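Local coordinates for DUF115 domain-containing protein (Magnetospirillum magneticum AMB-1, PDB 5MU5), which probably transfers sugars to flagellin as a Maf-type glycosyltransferase and is involved in formation of the bacterial flagellum, at residues 158-161 and 165-168; 247-252 and 641-646; 452-457 and 462-467. All coordinates share one frame; numbering follows the deposited sequence.

Contact 1 (158-161 and 165-168); sequences YHSL and DWRP
The indole of W166 and the hydroxyl of S160 meet in a hydrogen bond that joins two consecutive helices across a short loop. W166 NE1 donates to S160 OG at 3.0 Å, with an N-H...O angle of 149°, so the bond is somewhat bent, although the oxygen lies only 8° out of the indole plane. The hydroxyl therefore sits at the edge of the ring. It is a relay as well as an acceptor, for S160 OG is also hydrogen-bonded to the carbonyl of L157, one turn back; a chi1 of 80°, which tucks OG between the backbone N and the carbonyl carbon, suits both bonds. L161 adds an apolar touch: its CD2 lies 4.0 Å from W166 CD1, the two side chains crossing at about a right angle. Helices 154-160 and 166-171 both belong to the connection between strands 146-150 and 180-183, neighbours in a four-stranded parallel sheet, and the contact thus folds up the helical part of the crossover of a beta-alpha-beta unit in a Rossmann-like parallel sheet. With an alanine here in place of W166 the N-H and the ring are gone; the S160 hydroxyl would probably be left without this donor, and a gap would be likely to open between L161 and F19. From helix 9-22, F19 meets the W166 ring edge-to-face and touches L161, while the side-chain amide of N15 spans the loop, ND2 bonded to L161 O and OD1 to W166 N. L129, in a loop, touches both S160 and W166.

Contact 2 (247-252 and 641-646); sequences EMTRAS and EWYFDN
Y643 reaches out of helix 618-646 and ends against T249 and R250 of helix 242-257. Its side chain leaves the backbone toward that helix, and a chi1 of 162°, with CG opposite the backbone N, carries the ring on in the same direction. Part-way along, Y643 CD2 lies 3.6 Å above the ring plane of F644, over the rim of that ring, so the next residue of its own helix flanks the tyrosine. At the tip, OH presses on the threonine from its carbon side: Y643 OH is 3.4 Å from T249 CB and 3.5 Å from T249 CG2. R250 CB approaches the tyrosine near its ring plane, 3.8 Å from Y643 OH. The backbone N of R250 is close too, but at a poor angle for a hydrogen bond; the hydroxyl makes a weak hydrogen bond to the carbonyl of M246. Here one long helix of the Maf helical bundle packs against a helix of the MptE-like region, two parts widely separated in sequence and meeting here through the phenol of Y643. T249 turns its OG1 to S373 on helix 373-378, which puts its methyl on the tyrosine side. Beyond CB the arginine leaves the interface: bent at chi3 (73°), R250 forms a side-on salt bridge within its own helix, with two hydrogen bonds, R250 NE to E247 OE1 at 2.9 Å and R250 NH2 to E247 OE2 at 3.0 Å. OE2 receives NH2 on its syn lone pair, and N325 ND2 also hydrogen-bonds to OE2, giving that oxygen a second partner.

Contact 3 (452-457 and 462-467); sequences DVREPG and VVYSET. With EDO (1,2-ethanediol), chain G.
S465 O receives two donors of the facing segment: a hydrogen bond from V453 N at 2.8 Å, nearly straight (169°) and in the carbonyl plane, and a weaker CA-H...O contact from D452 CA. The return bond from S465 N to V453 O, and the reciprocal pair between E455 and V463, complete the ladder of an antiparallel beta hairpin, strands 453-456 and 462-465. Between these hydrogen-bonded pairs stand R454 and Y464, a non-hydrogen-bonded pair whose side chains run side by side. R454 CG packs 3.4 Å from Y464 CE2; then the arginine bends at chi3 (65°) and R454 NH1 reaches Y464 OH at 2.6 Å, a short but bent bond. Guanidinium and ring planes stand nearly perpendicular, 83° apart. V462 CG1 lies over the centre of one guanidinium face, 3.8 Å from R454 CZ, and R454 NH2 donates a hydrogen bond to O2 of an ethanediol probably left from crystallisation. D452 CB comes to the edge of the Y464 ring. On the face of V453, E455 and S465, L470 of helix 467-482 touches all three; E455 OE1 forms a salt bridge with R473, and S465 OG bonds to L416 O. The two faces thus differ in chemistry: one rests on the following helix, whereas the other carries an arginine propped on a phenol, whose neighbouring positive charge may slightly favour loss of the hydroxyl proton.

In the fold
The three contacts mark separate parts of a large single chain, with centres 41 to 53 Å apart and none touching another. Contact 1 comes first along the chain and lies beside the four-stranded parallel sheet of the Maf N-terminal region. Contact 2 joins helix 242-257, near the ten-stranded mixed sheet, to the C-terminal helical bundle. Contact 3, a hairpin of a small three-stranded sheet, falls within the long span that contact 2 bridges, yet its nearest atoms remain about 21 Å from it. Contacts 1 and 3 are thus local closures between neighbours in sequence, whereas contact 2 ties the bundle back onto the MptE-like region, joining distant parts of the chain.

Contact 1 (158-161 and 165-168)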
loop_
_atom_site.group_PDB
_atom_site.type_symbol
_atom_site.label_atom_id
_atom_site.label_comp_id
_atom_site.label_asym_id
_atom_site.label_seq_id
_atom_site.Cartn_x
_atom_site.Cartn_y
_atom_site.Cartn_z
ATOM N N TYR A 158 -7.764 -6.931 -31.671
ATOM C CA TYR A 158 -7.707 -6.436 -33.034
ATOM C C TYR A 158 -8.938 -6.841 -33.825
ATOM O O TYR A 158 -9.546 -6.005 -34.460
ATOM C CB TYR A 158 -6.434 -6.925 -33.727
ATOM C CG TYR A 158 -6.330 -6.496 -35.163
ATOM C CD1 TYR A 158 -5.820 -5.248 -35.496
ATOM C CD2 TYR A 158 -6.750 -7.333 -36.194
ATOM C CE1 TYR A 158 -5.735 -4.849 -36.811
ATOM C CE2 TYR A 158 -6.678 -6.935 -37.519
ATOM C CZ TYR A 158 -6.148 -5.693 -37.815
ATOM O OH TYR A 158 -6.047 -5.267 -39.118
ATOM N N HIS A 159 -9.319 -8.120 -33.767
ATOM C CA HIS A 159 -10.524 -8.596 -34.459
ATOM C C HIS A 159 -11.792 -8.052 -33.843
ATOM O O HIS A 159 -12.788 -7.950 -34.539
ATOM C CB HIS A 159 -10.632 -10.118 -34.433
ATOM C CG HIS A 159 -9.569 -10.811 -35.202
ATOM N ND1 HIS A 159 -9.278 -10.490 -36.507
ATOM C CD2 HIS A 159 -8.736 -11.824 -34.867
ATOM C CE1 HIS A 159 -8.304 -11.271 -36.945
ATOM N NE2 HIS A 159 -7.963 -12.095 -35.971
ATOM N N SER A 160 -11.767 -7.751 -32.534
ATOM C CA SER A 160 -12.939 -7.203 -31.818
ATOM C C SER A 160 -13.386 -5.844 -32.383
ATOM O O SER A 160 -14.519 -5.384 -32.112
ATOM C CB SER A 160 -12.669 -7.045 -30.317
ATOM O OG SER A 160 -11.926 -5.861 -30.066
ATOM N N LEU A 161 -12.492 -5.200 -33.146
ATOM C CA LEU A 161 -12.835 -3.971 -33.857
ATOM C C LEU A 161 -13.972 -4.205 -34.846
ATOM O O LEU A 161 -14.697 -3.277 -35.176
ATOM C CB LEU A 161 -11.636 -3.403 -34.615
ATOM C CG LEU A 161 -10.434 -2.963 -33.794
ATOM C CD1 LEU A 161 -9.474 -2.214 -34.700
ATOM C CD2 LEU A 161 -10.808 -2.112 -32.597
ATOM N N ASP A 165 -18.895 -2.429 -30.124
ATOM C CA ASP A 165 -19.078 -0.999 -30.251
ATOM C C ASP A 165 -18.184 -0.349 -29.185
ATOM O O ASP A 165 -18.607 -0.092 -28.067
ATOM C CB ASP A 165 -20.548 -0.612 -30.056
ATOM C CG ASP A 165 -20.839 0.809 -30.521
ATOM O OD1 ASP A 165 -19.884 1.596 -30.710
ATOM O OD2 ASP A 165 -22.027 1.142 -30.702
ATOM N N TRP A 166 -16.936 -0.087 -29.552
ATOM C CA TRP A 166 -15.945 0.412 -28.618
ATOM C C TRP A 166 -16.036 1.873 -28.178
ATOM O O TRP A 166 -15.529 2.231 -27.112
ATOM C CB TRP A 166 -14.567 0.196 -29.213
ATOM C CG TRP A 166 -14.040 -1.158 -29.037
ATOM C CD1 TRP A 166 -13.862 -2.106 -30.000
ATOM C CD2 TRP A 166 -13.579 -1.724 -27.818
ATOM N NE1 TRP A 166 -13.306 -3.226 -29.453
ATOM C CE2 TRP A 166 -13.130 -3.028 -28.108
ATOM C CE3 TRP A 166 -13.504 -1.256 -26.501
ATOM C CZ2 TRP A 166 -12.603 -3.884 -27.121
ATOM C CZ3 TRP A 166 -12.989 -2.101 -25.512
ATOM C CH2 TRP A 166 -12.542 -3.403 -25.828
ATOM N N ARG A 167 -16.633 2.721 -28.994
ATOM C CA ARG A 167 -16.663 4.143 -28.694
ATOM C C ARG A 167 -17.326 4.500 -27.362
ATOM O O ARG A 167 -16.763 5.268 -26.617
ATOM C CB ARG A 167 -17.251 4.986 -29.846
ATOM C CG ARG A 167 -17.344 6.468 -29.469
ATOM C CD ARG A 167 -17.535 7.420 -30.628
ATOM N NE ARG A 167 -16.290 7.683 -31.344
ATOM C CZ ARG A 167 -15.380 8.593 -30.994
ATOM N NH1 ARG A 167 -15.526 9.341 -29.909
ATOM N NH2 ARG A 167 -14.292 8.742 -31.730
ATOM N N PRO A 168 -18.521 3.960 -27.072
ATOM C CA PRO A 168 -19.131 4.282 -25.786
ATOM C C PRO A 168 -18.254 3.834 -24.607
ATOM O O PRO A 168 -18.225 4.504 -23.590
ATOM C CB PRO A 168 -20.445 3.505 -25.820
ATOM C CG PRO A 168 -20.751 3.331 -27.273
ATOM C CD PRO A 168 -19.402 3.101 -27.889
#

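Contact 2 (247-252 and 641-646)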
loop_
_atom_site.group_PDB
_atom_site.type_symbol
_atom_site.label_atom_id
_atom_site.label_comp_id
_atom_site.label_asym_id
_atom_site.label_seq_id
_atom_site.Cartn_x
_atom_site.Cartn_y
_atom_site.Cartn_z
ATOM N N GLU A 247 -1.562 11.757 15.198
ATOM C CA GLU A 247 -0.389 11.383 15.978
ATOM C C GLU A 247 0.938 11.529 15.226
ATOM O O GLU A 247 1.927 11.920 15.819
ATOM C CB GLU A 247 -0.506 9.957 16.492
ATOM C CG GLU A 247 0.727 9.439 17.238
ATOM C CD GLU A 247 1.277 10.412 18.278
ATOM O OE1 GLU A 247 0.488 11.239 18.794
ATOM O OE2 GLU A 247 2.500 10.362 18.580
ATOM N N MET A 248 0.957 11.186 13.941
ATOM C CA MET A 248 2.185 11.233 13.154
ATOM C C MET A 248 2.642 12.664 13.047
ATOM O O MET A 248 3.817 12.955 13.221
ATOM C CB MET A 248 1.970 10.731 11.727
ATOM C CG MET A 248 1.601 9.271 11.542
ATOM S SD MET A 248 2.770 8.095 12.214
ATOM C CE MET A 248 2.117 7.800 13.855
ATOM N N THR A 249 1.692 13.533 12.716
ATOM C CA THR A 249 1.950 14.941 12.522
ATOM C C THR A 249 2.297 15.610 13.856
ATOM O O THR A 249 3.147 16.498 13.876
ATOM C CB THR A 249 0.755 15.627 11.812
ATOM O OG1 THR A 249 0.655 15.142 10.477
ATOM C CG2 THR A 249 0.915 17.115 11.745
ATOM N N ARG A 250 1.667 15.194 14.955
ATOM C CA ARG A 250 2.021 15.735 16.274
ATOM C C ARG A 250 3.465 15.346 16.656
ATOM O O ARG A 250 4.252 16.180 17.096
ATOM C CB ARG A 250 1.073 15.241 17.351
ATOM C CG ARG A 250 1.362 15.792 18.738
ATOM C CD ARG A 250 0.787 14.893 19.813
ATOM N NE ARG A 250 1.580 13.673 19.925
ATOM C CZ ARG A 250 2.683 13.556 20.661
ATOM N NH1 ARG A 250 3.130 14.573 21.386
ATOM N NH2 ARG A 250 3.340 12.409 20.662
ATOM N N ALA A 251 3.802 14.078 16.477
ATOM C CA ALA A 251 5.159 13.605 16.755
ATOM C C ALA A 251 6.161 14.429 15.958
ATOM O O ALA A 251 7.104 14.971 16.509
ATOM C CB ALA A 251 5.303 12.117 16.409
ATOM N N SER A 252 5.929 14.537 14.658
ATOM C CA SER A 252 6.847 15.239 13.773
ATOM C C SER A 252 6.940 16.709 14.141
ATOM O O SER A 252 8.026 17.270 14.157
ATOM C CB SER A 252 6.421 15.073 12.318
ATOM O OG SER A 252 7.425 15.584 11.451
ATOM N N GLU A 641 -10.006 20.989 14.054
ATOM C CA GLU A 641 -9.821 22.354 14.543
ATOM C C GLU A 641 -9.310 22.365 15.973
ATOM O O GLU A 641 -8.423 23.138 16.318
ATOM C CB GLU A 641 -11.123 23.153 14.435
ATOM C CG GLU A 641 -11.490 23.493 12.995
ATOM C CD GLU A 641 -12.879 24.109 12.847
ATOM O OE1 GLU A 641 -13.634 24.194 13.847
ATOM O OE2 GLU A 641 -13.232 24.491 11.706
ATOM N N TRP A 642 -9.891 21.511 16.801
ATOM C CA TRP A 642 -9.408 21.314 18.162
ATOM C C TRP A 642 -7.958 20.797 18.196
ATOM O O TRP A 642 -7.160 21.223 19.026
ATOM C CB TRP A 642 -10.333 20.326 18.865
ATOM C CG TRP A 642 -9.822 19.802 20.154
ATOM C CD1 TRP A 642 -9.903 20.410 21.364
ATOM C CD2 TRP A 642 -9.177 18.537 20.376
ATOM N NE1 TRP A 642 -9.337 19.611 22.329
ATOM C CE2 TRP A 642 -8.877 18.460 21.748
ATOM C CE3 TRP A 642 -8.814 17.468 19.544
ATOM C CZ2 TRP A 642 -8.242 17.350 22.318
ATOM C CZ3 TRP A 642 -8.172 16.370 20.109
ATOM C CH2 TRP A 642 -7.896 16.325 21.487
ATOM N N TYR A 643 -7.631 19.869 17.296
ATOM C CA TYR A 643 -6.303 19.263 17.258
ATOM C C TYR A 643 -5.226 20.257 16.887
ATOM O O TYR A 643 -4.191 20.301 17.541
ATOM C CB TYR A 643 -6.271 18.093 16.279
ATOM C CG TYR A 643 -4.903 17.671 15.831
ATOM C CD1 TYR A 643 -4.127 16.833 16.605
ATOM C CD2 TYR A 643 -4.397 18.094 14.615
ATOM C CE1 TYR A 643 -2.864 16.441 16.185
ATOM C CE2 TYR A 643 -3.148 17.689 14.175
ATOM C CZ TYR A 643 -2.378 16.868 14.965
ATOM O OH TYR A 643 -1.125 16.467 14.531
ATOM N N PHE A 644 -5.465 21.033 15.835
ATOM C CA PHE A 644 -4.505 22.037 15.413
ATOM C C PHE A 644 -4.341 23.156 16.440
ATOM O O PHE A 644 -3.238 23.684 16.595
ATOM C CB PHE A 644 -4.796 22.564 13.999
ATOM C CG PHE A 644 -4.273 21.654 12.922
ATOM C CD1 PHE A 644 -2.937 21.666 12.588
ATOM C CD2 PHE A 644 -5.108 20.745 12.291
ATOM C CE1 PHE A 644 -2.442 20.801 11.627
ATOM C CE2 PHE A 644 -4.622 19.882 11.330
ATOM C CZ PHE A 644 -3.289 19.907 10.993
ATOM N N ASP A 645 -5.414 23.503 17.149
ATOM C CA ASP A 645 -5.312 24.473 18.236
ATOM C C ASP A 645 -4.432 23.990 19.400
ATOM O O ASP A 645 -3.802 24.798 20.049
ATOM C CB ASP A 645 -6.698 24.835 18.780
ATOM C CG ASP A 645 -7.439 25.818 17.891
ATOM O OD1 ASP A 645 -6.794 26.495 17.066
ATOM O OD2 ASP A 645 -8.675 25.924 18.016
ATOM N N ASN A 646 -4.370 22.680 19.635
ATOM C CA ASN A 646 -3.664 22.127 20.789
ATOM C C ASN A 646 -2.492 21.212 20.478
ATOM O O ASN A 646 -2.002 20.505 21.375
ATOM C CB ASN A 646 -4.659 21.313 21.615
ATOM C CG ASN A 646 -5.779 22.153 22.151
ATOM O OD1 ASN A 646 -6.947 21.816 21.993
ATOM N ND2 ASN A 646 -5.435 23.268 22.762
#

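Contact 3 (452-457 and 462-467)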
loop_
_atom_site.group_PDB
_atom_site.type_symbol
_atom_site.label_atom_id
_atom_site.label_comp_id
_atom_site.label_asym_id
_atom_site.label_seq_id
_atom_site.Cartn_x
_atom_site.Cartn_y
_atom_site.Cartn_z
ATOM N N ASP A 452 3.419 -20.407 11.324
ATOM C CA ASP A 452 4.756 -20.365 10.778
ATOM C C ASP A 452 4.765 -21.074 9.457
ATOM O O ASP A 452 4.086 -22.061 9.305
ATOM C CB ASP A 452 5.690 -21.203 11.691
ATOM C CG ASP A 452 6.056 -20.510 13.000
ATOM O OD1 ASP A 452 6.342 -19.291 12.969
ATOM O OD2 ASP A 452 6.109 -21.205 14.057
ATOM N N VAL A 453 5.581 -20.596 8.532
ATOM C CA VAL A 453 5.871 -21.317 7.307
ATOM C C VAL A 453 7.342 -21.737 7.250
ATOM O O VAL A 453 8.210 -21.049 7.750
ATOM C CB VAL A 453 5.509 -20.495 6.074
ATOM C CG1 VAL A 453 4.030 -20.165 6.113
ATOM C CG2 VAL A 453 6.339 -19.228 5.978
ATOM N N ARG A 454 7.607 -22.869 6.633
ATOM C CA ARG A 454 8.968 -23.362 6.460
ATOM C C ARG A 454 9.727 -22.623 5.341
ATOM O O ARG A 454 9.276 -22.555 4.213
ATOM C CB ARG A 454 8.947 -24.867 6.191
ATOM C CG ARG A 454 8.429 -25.674 7.382
ATOM C CD ARG A 454 8.095 -27.122 7.035
ATOM N NE ARG A 454 9.275 -27.881 6.634
ATOM C CZ ARG A 454 10.016 -28.640 7.441
ATOM N NH1 ARG A 454 9.732 -28.759 8.732
ATOM N NH2 ARG A 454 11.056 -29.295 6.953
ATOM N N GLU A 455 10.899 -22.101 5.665
ATOM C CA GLU A 455 11.669 -21.310 4.720
ATOM C C GLU A 455 13.107 -21.770 4.709
ATOM O O GLU A 455 13.600 -22.231 5.720
ATOM C CB GLU A 455 11.621 -19.827 5.105
ATOM C CG GLU A 455 10.255 -19.176 4.957
ATOM C CD GLU A 455 9.688 -19.255 3.539
ATOM O OE1 GLU A 455 10.404 -18.907 2.569
ATOM O OE2 GLU A 455 8.520 -19.676 3.393
ATOM N N PRO A 456 13.795 -21.641 3.569
ATOM C CA PRO A 456 15.201 -22.024 3.586
ATOM C C PRO A 456 15.973 -21.154 4.578
ATOM O O PRO A 456 15.696 -19.954 4.710
ATOM C CB PRO A 456 15.671 -21.758 2.139
ATOM C CG PRO A 456 14.649 -20.858 1.557
ATOM C CD PRO A 456 13.364 -21.211 2.227
ATOM N N GLY A 457 16.914 -21.771 5.274
ATOM C CA GLY A 457 17.679 -21.095 6.284
ATOM C C GLY A 457 18.943 -20.522 5.704
ATOM O O GLY A 457 19.453 -21.016 4.701
ATOM N N VAL A 462 16.060 -25.611 7.254
ATOM C CA VAL A 462 14.773 -24.993 7.308
ATOM C C VAL A 462 14.629 -24.155 8.560
ATOM O O VAL A 462 15.051 -24.554 9.644
ATOM C CB VAL A 462 13.716 -26.129 7.281
ATOM C CG1 VAL A 462 12.387 -25.697 7.853
ATOM C CG2 VAL A 462 13.562 -26.649 5.861
ATOM N N VAL A 463 14.025 -22.990 8.407
ATOM C CA VAL A 463 13.646 -22.207 9.566
ATOM C C VAL A 463 12.156 -21.882 9.439
ATOM O O VAL A 463 11.631 -21.767 8.338
ATOM C CB VAL A 463 14.497 -20.914 9.748
ATOM C CG1 VAL A 463 15.989 -21.220 9.695
ATOM C CG2 VAL A 463 14.158 -19.882 8.713
ATOM N N TYR A 464 11.482 -21.795 10.577
ATOM C CA TYR A 464 10.100 -21.400 10.637
ATOM C C TYR A 464 9.964 -19.879 10.806
ATOM O O TYR A 464 10.560 -19.262 11.696
ATOM C CB TYR A 464 9.414 -22.134 11.778
ATOM C CG TYR A 464 9.217 -23.601 11.489
ATOM C CD1 TYR A 464 10.220 -24.517 11.714
ATOM C CD2 TYR A 464 8.018 -24.057 10.990
ATOM C CE1 TYR A 464 10.031 -25.864 11.450
ATOM C CE2 TYR A 464 7.815 -25.397 10.717
ATOM C CZ TYR A 464 8.822 -26.295 10.964
ATOM O OH TYR A 464 8.587 -27.612 10.705
ATOM N N SER A 465 9.149 -19.287 9.965
ATOM C CA SER A 465 9.014 -17.866 9.927
ATOM C C SER A 465 7.549 -17.459 9.798
ATOM O O SER A 465 6.742 -18.197 9.262
ATOM C CB SER A 465 9.831 -17.363 8.745
ATOM O OG SER A 465 9.845 -15.956 8.703
ATOM N N GLU A 466 7.224 -16.274 10.291
ATOM C CA GLU A 466 5.893 -15.714 10.235
ATOM C C GLU A 466 5.839 -14.728 9.102
ATOM O O GLU A 466 6.872 -14.297 8.576
ATOM C CB GLU A 466 5.608 -14.942 11.516
ATOM C CG GLU A 466 5.758 -15.743 12.800
ATOM C CD GLU A 466 5.945 -14.845 14.015
ATOM O OE1 GLU A 466 5.437 -13.696 14.000
ATOM O OE2 GLU A 466 6.612 -15.275 14.987
ATOM N N THR A 467 4.629 -14.309 8.781
ATOM C CA THR A 467 4.371 -13.435 7.640
ATOM C C THR A 467 5.058 -12.070 7.739
ATOM O O THR A 467 5.636 -11.605 6.761
ATOM C CB THR A 467 2.849 -13.321 7.435
ATOM O OG1 THR A 467 2.352 -14.616 7.061
ATOM C CG2 THR A 467 2.475 -12.302 6.360
HETATM C C1 EDO G . 11.083 -32.281 9.425
HETATM O O1 EDO G . 10.573 -32.023 10.727
HETATM C C2 EDO G . 12.603 -32.254 9.460
HETATM O O2 EDO G . 13.060 -31.219 8.583
#